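Long-range contacts in nicotinate phosphoribosyltransferase (Saccharomyces cerevisiae, PDB 1VLP), which catalyses the ATP-dependent formation of nicotinate ribonucleotide from nicotinate and phosphoribosyl diphosphate, the first step in making NAD from nicotinic acid: residues Asn182-Ser187 against Lys346-Ser351; Glu314-Ile319 against Ile336-Ser341; Glu80-Leu85 against Ala95-Ile100. All coordinates share one frame; numbering follows the deposited sequence.

Contact 1: Asn182-Ser187 against Lys346-Ser351; sequences NGIRFS and KAITYS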
# COMPACT_ATOMS: atom_id res chain seq x y z
N ASN A 182 15.29 -20.05 -1.50
CA ASN A 182 14.28 -20.50 -2.44
C ASN A 182 14.20 -19.65 -3.71
O ASN A 182 13.29 -19.80 -4.53
CB ASN A 182 12.95 -20.54 -1.70
CG ASN A 182 12.84 -21.76 -0.81
OD1 ASN A 182 12.39 -22.80 -1.26
ND2 ASN A 182 13.26 -21.64 0.45
N GLY A 183 15.20 -18.77 -3.90
CA GLY A 183 15.25 -17.91 -5.06
C GLY A 183 14.09 -16.96 -5.23
O GLY A 183 13.75 -16.59 -6.34
N ILE A 184 13.50 -16.55 -4.12
CA ILE A 184 12.32 -15.72 -4.10
C ILE A 184 12.70 -14.23 -4.28
O ILE A 184 13.51 -13.74 -3.52
CB ILE A 184 11.51 -15.88 -2.80
CG1 ILE A 184 11.12 -17.35 -2.51
CG2 ILE A 184 10.31 -14.99 -2.83
CD1 ILE A 184 10.29 -18.02 -3.49
N ARG A 185 12.11 -13.57 -5.27
CA ARG A 185 12.32 -12.14 -5.51
C ARG A 185 11.18 -11.41 -4.75
O ARG A 185 9.99 -11.59 -5.04
CB ARG A 185 12.29 -11.78 -7.02
CG ARG A 185 13.37 -12.42 -7.81
CD ARG A 185 13.44 -11.79 -9.19
NE ARG A 185 14.64 -10.98 -9.35
CZ ARG A 185 14.74 -9.91 -10.14
NH1 ARG A 185 13.69 -9.48 -10.86
NH2 ARG A 185 15.89 -9.25 -10.19
N PHE A 186 11.55 -10.62 -3.75
CA PHE A 186 10.56 -9.99 -2.90
C PHE A 186 10.94 -8.59 -2.54
O PHE A 186 12.12 -8.19 -2.61
CB PHE A 186 10.31 -10.80 -1.59
CG PHE A 186 11.42 -10.75 -0.61
CD1 PHE A 186 12.51 -11.63 -0.74
CD2 PHE A 186 11.45 -9.80 0.44
CE1 PHE A 186 13.56 -11.60 0.12
CE2 PHE A 186 12.52 -9.79 1.33
CZ PHE A 186 13.56 -10.65 1.16
N SER A 187 9.91 -7.85 -2.18
CA SER A 187 10.10 -6.54 -1.58
C SER A 187 9.39 -6.45 -0.23
O SER A 187 8.39 -7.12 0.03
CB SER A 187 9.63 -5.45 -2.53
OG SER A 187 8.22 -5.54 -2.67
N LYS A 346 3.86 -19.14 2.42
CA LYS A 346 2.95 -18.79 1.29
C LYS A 346 3.72 -18.32 0.04
O LYS A 346 3.47 -18.81 -1.05
CB LYS A 346 1.95 -17.72 1.68
CG LYS A 346 0.81 -18.19 2.60
CD LYS A 346 0.06 -16.94 3.01
CE LYS A 346 -1.17 -17.19 3.83
NZ LYS A 346 -1.85 -15.87 4.03
N ALA A 347 4.69 -17.43 0.22
CA ALA A 347 5.54 -16.99 -0.90
C ALA A 347 6.16 -18.19 -1.63
O ALA A 347 6.10 -18.32 -2.86
CB ALA A 347 6.63 -16.05 -0.41
N ILE A 348 6.71 -19.13 -0.87
CA ILE A 348 7.29 -20.33 -1.49
C ILE A 348 6.26 -21.17 -2.27
O ILE A 348 6.48 -21.56 -3.44
CB ILE A 348 8.04 -21.16 -0.42
CG1 ILE A 348 9.26 -20.38 0.05
CG2 ILE A 348 8.54 -22.49 -0.96
CD1 ILE A 348 9.92 -20.97 1.28
N THR A 349 5.14 -21.44 -1.64
CA THR A 349 4.05 -22.14 -2.30
C THR A 349 3.59 -21.47 -3.60
O THR A 349 3.36 -22.16 -4.62
CB THR A 349 2.84 -22.22 -1.38
OG1 THR A 349 3.23 -22.93 -0.20
CG2 THR A 349 1.69 -22.96 -2.07
N TYR A 350 3.39 -20.16 -3.55
CA TYR A 350 2.94 -19.40 -4.72
C TYR A 350 4.04 -19.32 -5.79
O TYR A 350 3.74 -19.35 -7.02
CB TYR A 350 2.44 -17.99 -4.31
CG TYR A 350 1.32 -18.00 -3.30
CD1 TYR A 350 0.51 -19.13 -3.13
CD2 TYR A 350 1.05 -16.87 -2.55
CE1 TYR A 350 -0.52 -19.15 -2.17
CE2 TYR A 350 0.04 -16.88 -1.59
CZ TYR A 350 -0.73 -18.02 -1.42
OH TYR A 350 -1.77 -18.04 -0.51
N SER A 351 5.30 -19.29 -5.37
CA SER A 351 6.38 -19.32 -6.33
C SER A 351 6.36 -20.62 -7.17
O SER A 351 6.62 -20.61 -8.36
CB SER A 351 7.73 -19.15 -5.64
OG SER A 351 8.16 -20.35 -5.01
O HOH W 1 10.76 -21.04 -5.37

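Contact 2: Glu314-Ile319 against Ile336-Ser341; sequences EYTKKI and ICYSDS. With PO4 (phosphate ion), chain E.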
# COMPACT_ATOMS: atom_id res chain seq x y z
N GLU A 314 -5.64 -20.08 -8.09
CA GLU A 314 -6.67 -19.90 -9.10
C GLU A 314 -6.39 -18.66 -9.96
O GLU A 314 -6.49 -18.75 -11.19
CB GLU A 314 -8.07 -19.91 -8.48
CG GLU A 314 -8.54 -21.33 -8.03
CD GLU A 314 -8.42 -22.40 -9.13
OE1 GLU A 314 -8.98 -22.22 -10.26
OE2 GLU A 314 -7.73 -23.42 -8.90
N TYR A 315 -6.02 -17.56 -9.33
CA TYR A 315 -5.57 -16.35 -10.05
C TYR A 315 -4.45 -16.65 -11.03
O TYR A 315 -4.48 -16.23 -12.18
CB TYR A 315 -5.14 -15.27 -9.08
CG TYR A 315 -4.85 -13.96 -9.74
CD1 TYR A 315 -5.88 -13.10 -10.09
CD2 TYR A 315 -3.55 -13.58 -10.01
CE1 TYR A 315 -5.58 -11.87 -10.66
CE2 TYR A 315 -3.26 -12.37 -10.58
CZ TYR A 315 -4.27 -11.51 -10.90
OH TYR A 315 -3.98 -10.30 -11.51
N THR A 316 -3.47 -17.38 -10.59
CA THR A 316 -2.29 -17.67 -11.40
C THR A 316 -2.67 -18.43 -12.68
O THR A 316 -2.21 -18.13 -13.78
CB THR A 316 -1.27 -18.48 -10.54
OG1 THR A 316 -0.87 -17.70 -9.38
CG2 THR A 316 0.03 -18.90 -11.34
N LYS A 317 -3.54 -19.42 -12.53
CA LYS A 317 -4.00 -20.20 -13.65
C LYS A 317 -4.72 -19.32 -14.65
O LYS A 317 -4.49 -19.45 -15.85
CB LYS A 317 -4.88 -21.35 -13.17
CG LYS A 317 -4.07 -22.43 -12.42
CD LYS A 317 -4.81 -23.77 -12.28
CE LYS A 317 -6.05 -23.69 -11.52
NZ LYS A 317 -6.58 -25.08 -11.21
N LYS A 318 -5.58 -18.44 -14.14
CA LYS A 318 -6.44 -17.58 -14.97
C LYS A 318 -5.58 -16.64 -15.81
O LYS A 318 -5.81 -16.45 -17.03
CB LYS A 318 -7.43 -16.80 -14.10
CG LYS A 318 -8.32 -15.83 -14.86
CD LYS A 318 -9.31 -15.09 -13.94
CE LYS A 318 -10.63 -15.81 -13.88
NZ LYS A 318 -11.48 -15.14 -12.88
N ILE A 319 -4.62 -15.99 -15.14
CA ILE A 319 -3.70 -15.05 -15.78
C ILE A 319 -2.77 -15.72 -16.80
O ILE A 319 -2.54 -15.19 -17.89
CB ILE A 319 -2.85 -14.30 -14.70
CG1 ILE A 319 -3.74 -13.33 -13.94
CG2 ILE A 319 -1.70 -13.57 -15.31
CD1 ILE A 319 -4.46 -12.29 -14.80
N ILE A 336 3.68 -12.20 -12.17
CA ILE A 336 2.68 -12.02 -11.15
C ILE A 336 3.36 -11.63 -9.84
O ILE A 336 4.28 -12.29 -9.37
CB ILE A 336 1.79 -13.28 -10.88
CG1 ILE A 336 1.09 -13.74 -12.15
CG2 ILE A 336 0.78 -12.98 -9.78
CD1 ILE A 336 0.26 -14.95 -11.98
N CYS A 337 2.92 -10.52 -9.30
CA CYS A 337 3.38 -10.07 -7.98
C CYS A 337 2.27 -10.36 -6.95
O CYS A 337 1.18 -9.83 -7.03
CB CYS A 337 3.65 -8.58 -8.02
SG CYS A 337 4.18 -8.02 -6.37
N TYR A 338 2.56 -11.27 -6.03
CA TYR A 338 1.65 -11.69 -4.99
C TYR A 338 1.88 -10.78 -3.78
O TYR A 338 3.02 -10.66 -3.28
CB TYR A 338 1.96 -13.12 -4.59
CG TYR A 338 1.84 -14.13 -5.72
CD1 TYR A 338 0.65 -14.74 -6.02
CD2 TYR A 338 2.94 -14.44 -6.51
CE1 TYR A 338 0.57 -15.66 -7.04
CE2 TYR A 338 2.86 -15.34 -7.56
CZ TYR A 338 1.66 -15.95 -7.82
OH TYR A 338 1.62 -16.85 -8.86
N SER A 339 0.81 -10.12 -3.33
CA SER A 339 0.99 -9.10 -2.29
C SER A 339 -0.03 -9.12 -1.15
O SER A 339 -0.09 -8.14 -0.39
CB SER A 339 1.00 -7.71 -2.96
OG SER A 339 -0.27 -7.40 -3.52
N ASP A 340 -0.85 -10.17 -1.06
CA ASP A 340 -1.98 -10.19 -0.11
C ASP A 340 -1.62 -11.02 1.10
O ASP A 340 -1.73 -12.25 1.05
CB ASP A 340 -3.23 -10.76 -0.78
CG ASP A 340 -4.46 -10.77 0.16
OD1 ASP A 340 -4.45 -10.00 1.16
OD2 ASP A 340 -5.40 -11.54 -0.13
N SER A 341 -1.20 -10.36 2.19
CA SER A 341 -1.03 -10.99 3.49
C SER A 341 -0.09 -12.20 3.45
O SER A 341 -0.39 -13.30 3.91
CB SER A 341 -2.42 -11.39 4.02
OG SER A 341 -3.35 -10.31 3.91
P PO4 E . -0.15 -7.21 4.09
O1 PO4 E . 0.93 -6.16 4.14
O2 PO4 E . 0.09 -8.38 5.01
O3 PO4 E . -1.49 -6.63 4.55
O4 PO4 E . -0.39 -7.71 2.68

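Contact 3: Glu80-Leu85 against Ala95-Ile100; sequences EEIEYL and AYIKYI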
# COMPACT_ATOMS: atom_id res chain seq x y z
N GLU A 80 17.47 17.20 -1.06
CA GLU A 80 18.03 15.84 -1.20
C GLU A 80 16.91 14.84 -1.50
O GLU A 80 17.09 13.92 -2.29
CB GLU A 80 18.72 15.45 0.11
CG GLU A 80 19.44 14.09 0.13
CD GLU A 80 20.40 13.95 1.33
OE1 GLU A 80 21.00 14.99 1.73
OE2 GLU A 80 20.55 12.82 1.86
N GLU A 81 15.74 15.06 -0.92
CA GLU A 81 14.60 14.18 -1.17
C GLU A 81 14.12 14.32 -2.61
O GLU A 81 13.84 13.30 -3.28
CB GLU A 81 13.48 14.47 -0.20
CG GLU A 81 13.89 13.99 1.23
CD GLU A 81 12.92 14.42 2.28
OE1 GLU A 81 12.06 15.25 1.96
OE2 GLU A 81 13.06 13.92 3.44
N ILE A 82 14.05 15.54 -3.09
CA ILE A 82 13.60 15.76 -4.47
C ILE A 82 14.64 15.16 -5.45
O ILE A 82 14.29 14.51 -6.46
CB ILE A 82 13.38 17.23 -4.74
CG1 ILE A 82 12.18 17.76 -3.93
CG2 ILE A 82 13.27 17.52 -6.26
CD1 ILE A 82 10.89 17.39 -4.42
N GLU A 83 15.91 15.36 -5.16
CA GLU A 83 16.95 14.72 -5.97
C GLU A 83 16.77 13.20 -6.00
O GLU A 83 16.92 12.59 -7.05
CB GLU A 83 18.34 15.08 -5.49
CG GLU A 83 19.44 14.55 -6.47
CD GLU A 83 19.10 14.75 -7.99
OE1 GLU A 83 18.92 15.95 -8.39
OE2 GLU A 83 19.00 13.71 -8.74
N TYR A 84 16.51 12.60 -4.84
CA TYR A 84 16.30 11.16 -4.75
C TYR A 84 15.14 10.71 -5.63
O TYR A 84 15.25 9.70 -6.35
CB TYR A 84 16.10 10.68 -3.31
CG TYR A 84 16.05 9.18 -3.20
CD1 TYR A 84 17.22 8.43 -3.26
CD2 TYR A 84 14.84 8.50 -3.01
CE1 TYR A 84 17.21 7.06 -3.12
CE2 TYR A 84 14.82 7.12 -2.92
CZ TYR A 84 16.00 6.39 -2.99
OH TYR A 84 16.01 5.01 -2.86
N LEU A 85 14.05 11.46 -5.62
CA LEU A 85 12.88 11.12 -6.42
C LEU A 85 13.22 11.21 -7.93
O LEU A 85 12.83 10.33 -8.71
CB LEU A 85 11.68 12.02 -6.08
CG LEU A 85 11.01 11.87 -4.71
CD1 LEU A 85 9.97 12.96 -4.49
CD2 LEU A 85 10.42 10.46 -4.53
N ALA A 95 6.37 18.67 -14.21
CA ALA A 95 5.45 19.60 -13.58
C ALA A 95 5.07 19.20 -12.15
O ALA A 95 4.81 20.07 -11.32
CB ALA A 95 4.22 19.77 -14.43
N TYR A 96 5.05 17.90 -11.90
CA TYR A 96 4.79 17.34 -10.58
C TYR A 96 5.95 17.68 -9.64
O TYR A 96 5.74 18.23 -8.57
CB TYR A 96 4.51 15.83 -10.63
CG TYR A 96 4.48 15.22 -9.23
CD1 TYR A 96 3.38 15.39 -8.39
CD2 TYR A 96 5.58 14.53 -8.74
CE1 TYR A 96 3.37 14.86 -7.08
CE2 TYR A 96 5.58 13.98 -7.45
CZ TYR A 96 4.47 14.17 -6.62
OH TYR A 96 4.48 13.64 -5.37
N ILE A 97 7.17 17.43 -10.11
CA ILE A 97 8.39 17.76 -9.34
C ILE A 97 8.45 19.24 -8.99
O ILE A 97 8.82 19.58 -7.85
CB ILE A 97 9.65 17.30 -10.11
CG1 ILE A 97 9.68 15.76 -10.24
CG2 ILE A 97 10.94 17.83 -9.47
CD1 ILE A 97 9.85 14.93 -8.92
N LYS A 98 8.15 20.13 -9.95
CA LYS A 98 8.06 21.56 -9.69
C LYS A 98 7.04 21.92 -8.61
O LYS A 98 7.29 22.78 -7.73
CB LYS A 98 7.73 22.33 -10.98
CG LYS A 98 7.71 23.84 -10.83
CD LYS A 98 7.82 24.54 -12.20
N TYR A 99 5.89 21.24 -8.68
CA TYR A 99 4.79 21.43 -7.75
C TYR A 99 5.17 21.04 -6.32
O TYR A 99 4.94 21.82 -5.40
CB TYR A 99 3.53 20.71 -8.27
CG TYR A 99 2.54 20.19 -7.28
CD1 TYR A 99 1.60 21.03 -6.69
CD2 TYR A 99 2.47 18.82 -7.01
CE1 TYR A 99 0.67 20.52 -5.79
CE2 TYR A 99 1.54 18.31 -6.15
CZ TYR A 99 0.66 19.16 -5.53
OH TYR A 99 -0.28 18.62 -4.68
N ILE A 100 5.79 19.86 -6.15
CA ILE A 100 6.23 19.48 -4.80
C ILE A 100 7.53 20.18 -4.32
O ILE A 100 7.82 20.15 -3.11
CB ILE A 100 6.31 17.96 -4.58
CG1 ILE A 100 7.30 17.29 -5.56
CG2 ILE A 100 4.91 17.34 -4.68
CD1 ILE A 100 7.76 15.93 -5.12

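Contact 1: Asn182-Ser187 against Lys346-Ser351
Ile184 drives its CD1 methyl against one flank of helix 344-356, and this is where the contact is buried. The methyl stands 3.5 Å from Ser351 CB and 4.2 Å from Ala347 O, with Ile348 CG1 a little farther off, so it fits between successive turns of the helix. Ile184 turns CG1 beside its own backbone N (chi1 -55°), which sends CD1 forward to the helix. Ala347 suits its place because a lone methyl lets the helix come close, and Phe363 of strand 360-365 and Leu179 of helix 168-181 close the apolar core around this pair. The approach is set by a Schellman motif: Gly183, with its positive phi, ends helix 168-181 and turns the chain toward strand 186-188 of the parallel sheet, whose helical outer layer includes helix 344-356. Toward Asn182 the contact is no less close but lies nearer solvent. There Asn182 and Ile348 cross at about a right angle, the Ile348 CD1 methyl lying 3.5 Å from Asn182 ND2. That is mere contact, since ND2 gives its hydrogen bond to Thr178 O. A water on this side donates to Asn182 O at 2.9 Å. In one of its two modelled conformers, so with some doubt, Ser351 OG accepts from this water and donates to Ile348 O, tilted 20° from the carbonyl plane.

Contact 2: Glu314-Ile319 against Ile336-Ser341
Within the beta-alpha-beta unit made by strand 304-307, helix 312-326 and strand 335-338, Thr316 on the helix meets Ile336 and Tyr338 on the strand that follows. Tyr338 OH donates a 2.7 Å hydrogen bond to Thr316 OG1, which lies in the plane of the phenol ring at its edge. Thr316 OG1 stands beside its own backbone N (chi1 -60°) and in turn donates to Pro312 O one helical turn back, so a single buried hydroxyl both accepts and donates. A valine in place of Thr316 would probably keep much of the shape but leave the buried Tyr338 OH without its acceptor and Pro312 O without this donor. Helix and strand run nearly antiparallel, at 167°, as expected of a crossover helix lying on its sheet. Ile336 fills the interface: its extended CG1 arm carries CD1 to 3.8 Å from Thr316 CA and 4.1 Å from Ile319 CG2, while its CG2 branch reaches the edge of the Tyr315 ring at CE2, 4.2 Å away. The same CG2 lies over one face of Tyr338, offset toward the rim. Beyond the strand's end the chain turns to a phosphate ion, probably from the crystallisation liquor; Ser341 N donates to its O4 at 2.8 Å. Thr367, inferred to bind phosphoribosyl diphosphate, also hydrogen-bonds this ion through its N, consistent with a substrate phosphate site.

Contact 3: Glu80-Leu85 against Ala95-Ile100
Ile100 pushes its CD1 methyl into the notch between Ile82 and Leu85, residues one turn apart on the facing helix. The methyl lies 3.5 Å from Ile82 CD1 and 3.8 Å from Leu85 CD1, so two branched side chains form the walls and one methyl is the bump between them. Ile82 CD1 in turn comes to 3.8 Å from Ile100 CG1, the two side chains sliding past each other in opposite directions. Ile100 reaches the notch by an uncommon route: CG1 sits between its own backbone N and carbonyl carbon (chi1 60°), the crowded position for an isoleucine on a helix, and the otherwise extended arm carries CD1 across. That bend also lays CG1 over the rim of one face of the Tyr96 ring. The two helices form an antiparallel helical hairpin in the N-terminal domain of the family, their directions 167° apart and their axes 11.2 Å apart, a wide spacing that long aliphatic side chains can bridge. A second, shallower fit lies beside the first. Ile97 touches with both branches, its CG2 meeting Ile82 CG2 at 4.0 Å and its CD1 just reaching Leu85 CB at 4.5 Å. Isoleucine suits the places of Ile82 and Ile97 because its two branches give two points of touch: CG2 meets CG2 between the helices while each longer CG1-CD1 arm reaches another residue opposite. Phe77 packs on Ile82 and Ile100 from the preceding loop. On the inner side, helix 26-38 takes up Ile100 against His32, whose ND1 is hydrogen-bonded to Tyr96 OH.

From the N terminus, contact 3 comes first and closes a short loop, with nine residues between its segments in the N-terminal domain. The chain later enters the parallel sheet, where residues 182-187 open contact 1; 158 residues pass before 346-351 close it. Contact 2 falls wholly within that long excursion and ties a crossover helix to strand 335-338, while contact 1 ties the entry to strand 186-188 to helix 344-356, which follows strand 335-338. Contacts 1 and 2 touch through a probable hydrogen bond from Lys346 NZ to Ser341 O. Contact 3 stands apart, its centre about 33 Å from that of contact 2.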